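Local coordinates for CENP-V/GFA domain-containing protein (PDB 3FAC) that is of unknown function but belongs to the Gfa family and so probably binds zinc, and may act as a carbon-sulfur lyase, at residues 8-13 with 68-73; 14-19 with 93-98; 36-41 with 74-79. All coordinates share one frame; numbering follows the deposited sequence.

Contact 1 (8-13 with 68-73); sequences GAVEIE and WFCRTC
Val10 and Cys70 bring the two backbones closest, their CA atoms 6.8 Å apart, where the turn at 8-10 runs into strand 11-14 and where strand 66-70 gives out into the bend at 71-73. The strands belong to different sheets, the first to one of three strands and the second to one of five, and no hydrogen bond joins 8-13 to 68-73.

What joins them is a small apolar meeting around one cysteine. Val10 presents a single branch: with CG1 anti to the backbone N (chi1 -165°), CG2 is turned toward the other segment and lies 3.9 Å from Cys70 CB. The Cys70 sulfur is about as near to the same methyl, and Ala9 CB also comes beside it, but the place of SG is doubtful because it crowds another atom of the model. Its weak bonds from the backbone N of Thr72 and of Cys73 share that doubt. Val10 also rests on Leu55, while Arg50 ties down the first segment through Gly8 O and Glu11 OE1.

The model links Cys73 to Cys7, and Cys70 lies beside Cys5 and Cys7, but the crowded sulfurs leave the bonding of the cluster doubtful. A Cys-X-Cys pair facing a Cys-X-X-Cys-Gly turn is the pattern of the structural zinc site of Gfa relatives, so this is probably a zinc site here too.

Contact 2 (14-19 with 93-98); sequences VELLNG and AILEGV
Leu95 is met by Val14 and Leu16, and apolar packing accounts for all the contact between the two segments. The leucine offers a different methyl to each partner. Its CD2 lies 4.1 Å from Val14 CG1, and the two side chains cross at about a right angle. Val14 reaches it because CG1 stands between the backbone N and the carbonyl carbon (chi1 61°). The other methyl, Leu95 CD1, comes 4.3 Å from Leu16 CD1. Leu16 and Leu95 share one extended shape, with CG anti to the carbonyl carbon, and meet methyl against methyl.

Hydrogen bonds work within and around the segments and do not cross between them. Leu95 opens a type II beta turn closed by Val98 N to Leu95 O at 3.1 Å, with Gly97 taking the positive phi of its third position. Backbone bonds of Ile94 with Thr4 and of Glu96 with Lys2 tie the turn and the residue before it to strand 2-4, whereas Glu15 is held by Asp45 in the same way.

Further apolar neighbours lie against it: Val14 on Ala41, Leu16 on Ala39, and Leu95 on Phe20 and Val90. The end of strand 11-14 and the loop after it are thus joined to the turn after strand 87-91 by methyl groups, while their backbones are fixed by other parts of the chain. Such chemistry has little directional demand, and its cohesion should come chiefly from keeping the buried Val14 and Leu95 away from water.

Contact 3 (36-41 with 74-79); sequences AIAATA and GIYTHH
Tyr76 crosses to both Ala36 and Ala38, with CA atoms of Ala36 and Tyr76 7.9 Å apart and strand 87-91 lying between strands 38-42 and 76-80 in the sheet. Ala36 CB sits at the ring edge, in its plane, 3.5 Å from both CD2 and CE2 of Tyr76. Further along, the phenol OH passes 3.9 Å from Ala38 CB. The ring thus lies lengthwise past two alternate alanines. Arg34 adds a cation-pi contact, and Tyr76 O takes a hydrogen bond from Asn91 ND2.

Thr77 OG1 shares a hydrogen bond of 2.9 Å with His78 ND1, which helps fix the rotation of that imidazole. His78 also stacks with Trp68 and meets Tyr88 edge-to-face.

At His79, CG stands between the backbone N and the carbonyl carbon (chi1 70°), which helps carry ND1 to 2.7 Å from Tyr76 OH, a hydrogen bond in which either may donate. The hydroxyl end of the phenol therefore has His79 ND1 and, near it, Ala38 CB, while Ala36 CB lies at the CD2-CE2 edge. This packing belongs to the beta-tent fold of the Gfa family; Arg34 ends the short helix 31-34, which begins at Cys31, close after Cys26 and Cys28, probably near the family's second zinc site.

Overall arrangement
Contacts 1 and 2 are buried and apolar across their segments, contact 2 covering less surface than the other two; contact 3, although centred within about 1 Å of the chain's centre, is only partly buried, and its polar bonds run within its own second segment. Contacts 1 and 3 share the five-stranded sheet, where strands 66-70 and 76-80 are neighbours and Cys70 N probably bonds to Ile75 O. Contacts 1 and 2 use successive parts of one chain run, 8-13 and 14-19, and touch through Ile12 and Ile94. Contact 2 meets contact 3 where Leu17 N probably bonds to Thr40 O. Contacts 1 and 3 lie near cysteines of likely zinc sites, while contact 2 is plain apolar packing.

Contact 1 (8-13 with 68-73)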
loop_
_atom_site.group_PDB
_atom_site.type_symbol
_atom_site.label_atom_id
_atom_site.label_comp_id
_atom_site.label_asym_id
_atom_site.label_seq_id
_atom_site.Cartn_x
_atom_site.Cartn_y
_atom_site.Cartn_z
ATOM N N GLY A 8 -8.670 -7.095 9.855
ATOM C CA GLY A 8 -9.065 -8.200 9.003
ATOM C C GLY A 8 -10.283 -7.824 8.180
ATOM O O GLY A 8 -10.797 -8.629 7.402
ATOM N N ALA A 9 -10.741 -6.589 8.357
ATOM C CA ALA A 9 -11.904 -6.083 7.636
ATOM C C ALA A 9 -11.636 -5.953 6.138
ATOM O O ALA A 9 -12.526 -6.166 5.319
ATOM C CB ALA A 9 -12.318 -4.720 8.205
ATOM N N VAL A 10 -10.403 -5.609 5.785
ATOM C CA VAL A 10 -10.052 -5.421 4.384
ATOM C C VAL A 10 -9.133 -6.509 3.826
ATOM O O VAL A 10 -8.160 -6.908 4.467
ATOM C CB VAL A 10 -9.354 -4.058 4.180
ATOM C CG1 VAL A 10 -9.321 -3.709 2.710
ATOM C CG2 VAL A 10 -10.062 -2.977 4.979
ATOM N N GLU A 11 -9.454 -6.992 2.629
ATOM C CA GLU A 11 -8.627 -7.994 1.972
ATOM C C GLU A 11 -8.465 -7.681 0.495
ATOM O O GLU A 11 -9.447 -7.508 -0.225
ATOM C CB GLU A 11 -9.210 -9.404 2.104
ATOM C CG GLU A 11 -8.317 -10.444 1.422
ATOM C CD GLU A 11 -8.799 -11.872 1.590
ATOM O OE1 GLU A 11 -9.061 -12.281 2.741
ATOM O OE2 GLU A 11 -8.894 -12.591 0.570
ATOM N N ILE A 12 -7.222 -7.608 0.044
ATOM C CA ILE A 12 -6.957 -7.335 -1.355
ATOM C C ILE A 12 -6.341 -8.562 -2.019
ATOM O O ILE A 12 -5.961 -9.526 -1.349
ATOM C CB ILE A 12 -6.002 -6.134 -1.526
ATOM C CG1 ILE A 12 -4.680 -6.407 -0.809
ATOM C CG2 ILE A 12 -6.648 -4.874 -0.976
ATOM C CD1 ILE A 12 -3.620 -5.354 -1.068
ATOM N N GLU A 13 -6.266 -8.517 -3.344
ATOM C CA GLU A 13 -5.694 -9.591 -4.148
ATOM C C GLU A 13 -4.801 -8.848 -5.133
ATOM O O GLU A 13 -5.293 -8.272 -6.103
ATOM C CB GLU A 13 -6.810 -10.331 -4.889
ATOM C CG GLU A 13 -6.570 -11.817 -5.100
ATOM C CD GLU A 13 -5.559 -12.113 -6.185
ATOM O OE1 GLU A 13 -4.409 -11.632 -6.083
ATOM O OE2 GLU A 13 -5.917 -12.836 -7.142
ATOM N N TRP A 68 -5.527 4.924 0.651
ATOM C CA TRP A 68 -6.606 4.243 1.359
ATOM C C TRP A 68 -6.091 3.613 2.643
ATOM O O TRP A 68 -4.941 3.179 2.712
ATOM C CB TRP A 68 -7.228 3.141 0.501
ATOM C CG TRP A 68 -7.506 3.539 -0.905
ATOM C CD1 TRP A 68 -6.624 3.534 -1.946
ATOM C CD2 TRP A 68 -8.745 4.021 -1.431
ATOM N NE1 TRP A 68 -7.237 3.983 -3.088
ATOM C CE2 TRP A 68 -8.540 4.292 -2.799
ATOM C CE3 TRP A 68 -10.011 4.254 -0.876
ATOM C CZ2 TRP A 68 -9.558 4.786 -3.629
ATOM C CZ3 TRP A 68 -11.027 4.746 -1.703
ATOM C CH2 TRP A 68 -10.791 5.006 -3.063
ATOM N N PHE A 69 -6.945 3.574 3.660
ATOM C CA PHE A 69 -6.587 2.968 4.936
ATOM C C PHE A 69 -7.848 2.471 5.628
ATOM O O PHE A 69 -8.917 3.067 5.496
ATOM C CB PHE A 69 -5.823 3.968 5.818
ATOM C CG PHE A 69 -6.675 5.068 6.392
ATOM C CD1 PHE A 69 -7.474 4.843 7.510
ATOM C CD2 PHE A 69 -6.656 6.341 5.830
ATOM C CE1 PHE A 69 -8.239 5.864 8.063
ATOM C CE2 PHE A 69 -7.420 7.372 6.376
ATOM C CZ PHE A 69 -8.213 7.132 7.496
ATOM N N CYS A 70 -7.721 1.359 6.341
ATOM C CA CYS A 70 -8.840 0.758 7.055
ATOM C C CYS A 70 -9.343 1.675 8.173
ATOM O O CYS A 70 -8.573 2.083 9.034
ATOM C CB CYS A 70 -8.400 -0.586 7.633
ATOM S SG CYS A 70 -9.682 -1.448 8.550
ATOM N N ARG A 71 -10.635 1.989 8.164
ATOM C CA ARG A 71 -11.214 2.881 9.174
ATOM C C ARG A 71 -11.217 2.297 10.586
ATOM O O ARG A 71 -11.326 3.034 11.565
ATOM C CB ARG A 71 -12.652 3.262 8.786
ATOM C CG ARG A 71 -13.632 2.100 8.845
ATOM C CD ARG A 71 -14.932 2.390 8.098
ATOM N NE ARG A 71 -15.717 3.452 8.720
ATOM C CZ ARG A 71 -16.345 3.346 9.889
ATOM N NH1 ARG A 71 -16.288 2.215 10.584
ATOM N NH2 ARG A 71 -17.031 4.377 10.369
ATOM N N THR A 72 -11.086 0.979 10.692
ATOM C CA THR A 72 -11.109 0.322 11.992
ATOM C C THR A 72 -9.739 0.210 12.653
ATOM O O THR A 72 -9.548 0.698 13.769
ATOM C CB THR A 72 -11.730 -1.090 11.889
ATOM O OG1 THR A 72 -13.024 -0.993 11.289
ATOM C CG2 THR A 72 -11.884 -1.714 13.264
ATOM N N CYS A 73 -8.794 -0.437 11.975
ATOM C CA CYS A 73 -7.461 -0.607 12.533
ATOM C C CYS A 73 -6.488 0.491 12.091
ATOM O O CYS A 73 -5.358 0.575 12.581
ATOM C CB CYS A 73 -6.918 -1.997 12.174
ATOM S SG CYS A 73 -7.005 -2.436 10.422
#

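Contact 2 (14-19 with 93-98)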
loop_
_atom_site.group_PDB
_atom_site.type_symbol
_atom_site.label_atom_id
_atom_site.label_comp_id
_atom_site.label_asym_id
_atom_site.label_seq_id
_atom_site.Cartn_x
_atom_site.Cartn_y
_atom_site.Cartn_z
ATOM N N VAL A 14 -3.494 -8.846 -4.888
ATOM C CA VAL A 14 -2.584 -8.111 -5.763
ATOM C C VAL A 14 -1.370 -8.866 -6.295
ATOM O O VAL A 14 -0.812 -9.735 -5.627
ATOM C CB VAL A 14 -2.087 -6.820 -5.058
ATOM C CG1 VAL A 14 -1.326 -7.175 -3.797
ATOM C CG2 VAL A 14 -1.216 -6.011 -5.995
ATOM N N GLU A 15 -0.976 -8.520 -7.517
ATOM C CA GLU A 15 0.184 -9.111 -8.172
ATOM C C GLU A 15 1.228 -8.007 -8.273
ATOM O O GLU A 15 0.987 -6.981 -8.912
ATOM C CB GLU A 15 -0.176 -9.596 -9.577
ATOM C CG GLU A 15 -1.234 -10.688 -9.627
ATOM C CD GLU A 15 -0.806 -11.954 -8.907
ATOM O OE1 GLU A 15 0.315 -12.437 -9.179
ATOM O OE2 GLU A 15 -1.590 -12.469 -8.077
ATOM N N LEU A 16 2.378 -8.211 -7.640
ATOM C CA LEU A 16 3.440 -7.212 -7.661
ATOM C C LEU A 16 4.118 -7.125 -9.016
ATOM O O LEU A 16 4.433 -8.141 -9.629
ATOM C CB LEU A 16 4.490 -7.528 -6.596
ATOM C CG LEU A 16 3.984 -7.644 -5.158
ATOM C CD1 LEU A 16 5.156 -7.975 -4.248
ATOM C CD2 LEU A 16 3.313 -6.344 -4.734
ATOM N N LEU A 17 4.351 -5.900 -9.471
ATOM C CA LEU A 17 5.001 -5.673 -10.751
ATOM C C LEU A 17 6.376 -6.322 -10.811
ATOM O O LEU A 17 6.632 -7.169 -11.664
ATOM C CB LEU A 17 5.146 -4.174 -11.014
ATOM C CG LEU A 17 5.953 -3.802 -12.262
ATOM C CD1 LEU A 17 5.269 -4.354 -13.507
ATOM C CD2 LEU A 17 6.086 -2.291 -12.350
ATOM N N ASN A 18 7.262 -5.919 -9.907
ATOM C CA ASN A 18 8.613 -6.458 -9.887
ATOM C C ASN A 18 9.001 -6.916 -8.488
ATOM O O ASN A 18 10.000 -6.466 -7.928
ATOM C CB ASN A 18 9.603 -5.400 -10.385
ATOM C CG ASN A 18 10.974 -5.978 -10.687
ATOM O OD1 ASN A 18 11.102 -6.906 -11.487
ATOM N ND2 ASN A 18 12.006 -5.428 -10.055
ATOM N N GLY A 19 8.198 -7.814 -7.931
ATOM C CA GLY A 19 8.463 -8.329 -6.601
ATOM C C GLY A 19 8.767 -7.263 -5.569
ATOM O O GLY A 19 8.225 -6.157 -5.612
ATOM N N ALA A 93 3.799 -5.043 4.476
ATOM C CA ALA A 93 3.481 -5.686 5.741
ATOM C C ALA A 93 2.096 -6.324 5.798
ATOM O O ALA A 93 1.831 -7.146 6.672
ATOM C CB ALA A 93 3.643 -4.694 6.876
ATOM N N ILE A 94 1.202 -5.953 4.890
ATOM C CA ILE A 94 -0.123 -6.566 4.908
ATOM C C ILE A 94 -0.133 -7.855 4.078
ATOM O O ILE A 94 -1.032 -8.687 4.214
ATOM C CB ILE A 94 -1.236 -5.607 4.372
ATOM C CG1 ILE A 94 -1.072 -5.371 2.871
ATOM C CG2 ILE A 94 -1.193 -4.286 5.124
ATOM C CD1 ILE A 94 -2.284 -4.712 2.232
ATOM N N LEU A 95 0.875 -8.016 3.224
ATOM C CA LEU A 95 0.990 -9.201 2.376
ATOM C C LEU A 95 1.225 -10.448 3.224
ATOM O O LEU A 95 2.143 -10.489 4.045
ATOM C CB LEU A 95 2.143 -9.027 1.379
ATOM C CG LEU A 95 2.073 -7.800 0.461
ATOM C CD1 LEU A 95 3.302 -7.778 -0.419
ATOM C CD2 LEU A 95 0.804 -7.836 -0.386
ATOM N N GLU A 96 0.388 -11.460 3.012
ATOM C CA GLU A 96 0.463 -12.713 3.753
ATOM C C GLU A 96 1.832 -13.370 3.650
ATOM O O GLU A 96 2.367 -13.546 2.556
ATOM C CB GLU A 96 -0.624 -13.675 3.257
ATOM C CG GLU A 96 -0.602 -15.057 3.902
ATOM C CD GLU A 96 -1.914 -15.811 3.728
ATOM O OE1 GLU A 96 -2.874 -15.512 4.475
ATOM O OE2 GLU A 96 -1.991 -16.697 2.847
ATOM N N GLY A 97 2.395 -13.714 4.807
ATOM C CA GLY A 97 3.695 -14.359 4.853
ATOM C C GLY A 97 4.880 -13.419 4.742
ATOM O O GLY A 97 6.017 -13.867 4.570
ATOM N N VAL A 98 4.631 -12.119 4.847
ATOM C CA VAL A 98 5.711 -11.145 4.739
ATOM C C VAL A 98 5.980 -10.366 6.016
ATOM O O VAL A 98 5.139 -9.593 6.474
ATOM C CB VAL A 98 5.438 -10.114 3.616
ATOM C CG1 VAL A 98 6.586 -9.118 3.533
ATOM C CG2 VAL A 98 5.257 -10.827 2.284
#

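Contact 3 (36-41 with 74-79)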
loop_
_atom_site.group_PDB
_atom_site.type_symbol
_atom_site.label_atom_id
_atom_site.label_comp_id
_atom_site.label_asym_id
_atom_site.label_seq_id
_atom_site.Cartn_x
_atom_site.Cartn_y
_atom_site.Cartn_z
ATOM N N ALA A 36 5.315 3.057 6.207
ATOM C CA ALA A 36 5.313 1.764 5.536
ATOM C C ALA A 36 6.296 1.634 4.376
ATOM O O ALA A 36 6.790 2.624 3.844
ATOM C CB ALA A 36 3.906 1.447 5.052
ATOM N N ILE A 37 6.574 0.388 4.007
ATOM C CA ILE A 37 7.459 0.063 2.893
ATOM C C ILE A 37 6.530 -0.379 1.768
ATOM O O ILE A 37 5.734 -1.302 1.945
ATOM C CB ILE A 37 8.414 -1.100 3.251
ATOM C CG1 ILE A 37 9.404 -0.647 4.326
ATOM C CG2 ILE A 37 9.156 -1.567 2.018
ATOM C CD1 ILE A 37 10.366 -1.727 4.790
ATOM N N ALA A 38 6.619 0.276 0.615
ATOM C CA ALA A 38 5.749 -0.063 -0.501
ATOM C C ALA A 38 6.428 -0.793 -1.659
ATOM O O ALA A 38 7.656 -0.843 -1.755
ATOM C CB ALA A 38 5.064 1.198 -1.017
ATOM N N ALA A 39 5.594 -1.362 -2.525
ATOM C CA ALA A 39 6.023 -2.088 -3.717
ATOM C C ALA A 39 4.969 -1.788 -4.779
ATOM O O ALA A 39 3.785 -1.696 -4.464
ATOM C CB ALA A 39 6.083 -3.577 -3.435
ATOM N N THR A 40 5.392 -1.638 -6.029
ATOM C CA THR A 40 4.473 -1.305 -7.117
ATOM C C THR A 40 3.554 -2.436 -7.589
ATOM O O THR A 40 3.788 -3.607 -7.298
ATOM C CB THR A 40 5.258 -0.764 -8.338
ATOM O OG1 THR A 40 6.034 0.371 -7.939
ATOM C CG2 THR A 40 4.310 -0.339 -9.448
ATOM N N ALA A 41 2.502 -2.061 -8.317
ATOM C CA ALA A 41 1.535 -3.005 -8.870
ATOM C C ALA A 41 0.650 -2.316 -9.914
ATOM O O ALA A 41 0.077 -1.262 -9.651
ATOM C CB ALA A 41 0.675 -3.585 -7.757
ATOM N N GLY A 74 -6.933 1.333 11.166
ATOM C CA GLY A 74 -6.097 2.422 10.692
ATOM C C GLY A 74 -4.916 2.005 9.839
ATOM O O GLY A 74 -4.071 2.835 9.507
ATOM N N ILE A 75 -4.855 0.727 9.467
ATOM C CA ILE A 75 -3.746 0.224 8.660
ATOM C C ILE A 75 -3.802 0.604 7.182
ATOM O O ILE A 75 -4.789 0.353 6.492
ATOM C CB ILE A 75 -3.641 -1.312 8.757
ATOM C CG1 ILE A 75 -3.362 -1.723 10.206
ATOM C CG2 ILE A 75 -2.556 -1.822 7.812
ATOM C CD1 ILE A 75 -2.096 -1.102 10.798
ATOM N N TYR A 76 -2.722 1.209 6.708
ATOM C CA TYR A 76 -2.604 1.617 5.312
ATOM C C TYR A 76 -2.461 0.383 4.414
ATOM O O TYR A 76 -1.495 -0.369 4.533
ATOM C CB TYR A 76 -1.380 2.532 5.167
ATOM C CG TYR A 76 -0.640 2.434 3.851
ATOM C CD1 TYR A 76 -1.242 2.823 2.651
ATOM C CD2 TYR A 76 0.687 2.002 3.816
ATOM C CE1 TYR A 76 -0.534 2.788 1.447
ATOM C CE2 TYR A 76 1.404 1.964 2.621
ATOM C CZ TYR A 76 0.790 2.361 1.442
ATOM O OH TYR A 76 1.511 2.352 0.265
ATOM N N THR A 77 -3.423 0.182 3.520
ATOM C CA THR A 77 -3.397 -0.962 2.611
ATOM C C THR A 77 -2.637 -0.670 1.319
ATOM O O THR A 77 -1.599 -1.277 1.043
ATOM C CB THR A 77 -4.831 -1.417 2.227
ATOM O OG1 THR A 77 -5.564 -0.301 1.707
ATOM C CG2 THR A 77 -5.567 -1.978 3.434
ATOM N N HIS A 78 -3.161 0.261 0.528
ATOM C CA HIS A 78 -2.552 0.620 -0.750
ATOM C C HIS A 78 -2.921 2.045 -1.152
ATOM O O HIS A 78 -3.748 2.687 -0.505
ATOM C CB HIS A 78 -3.037 -0.337 -1.840
ATOM C CG HIS A 78 -4.506 -0.230 -2.119
ATOM N ND1 HIS A 78 -5.467 -0.540 -1.181
ATOM C CD2 HIS A 78 -5.176 0.184 -3.220
ATOM C CE1 HIS A 78 -6.665 -0.322 -1.692
ATOM N NE2 HIS A 78 -6.517 0.118 -2.928
ATOM N N HIS A 79 -2.309 2.526 -2.230
ATOM C CA HIS A 79 -2.586 3.866 -2.735
ATOM C C HIS A 79 -2.242 3.979 -4.213
ATOM O O HIS A 79 -1.420 3.225 -4.730
ATOM C CB HIS A 79 -1.787 4.918 -1.961
ATOM C CG HIS A 79 -0.315 4.879 -2.231
ATOM N ND1 HIS A 79 0.519 3.933 -1.677
ATOM C CD2 HIS A 79 0.470 5.669 -3.002
ATOM C CE1 HIS A 79 1.756 4.144 -2.093
ATOM N NE2 HIS A 79 1.752 5.191 -2.898
#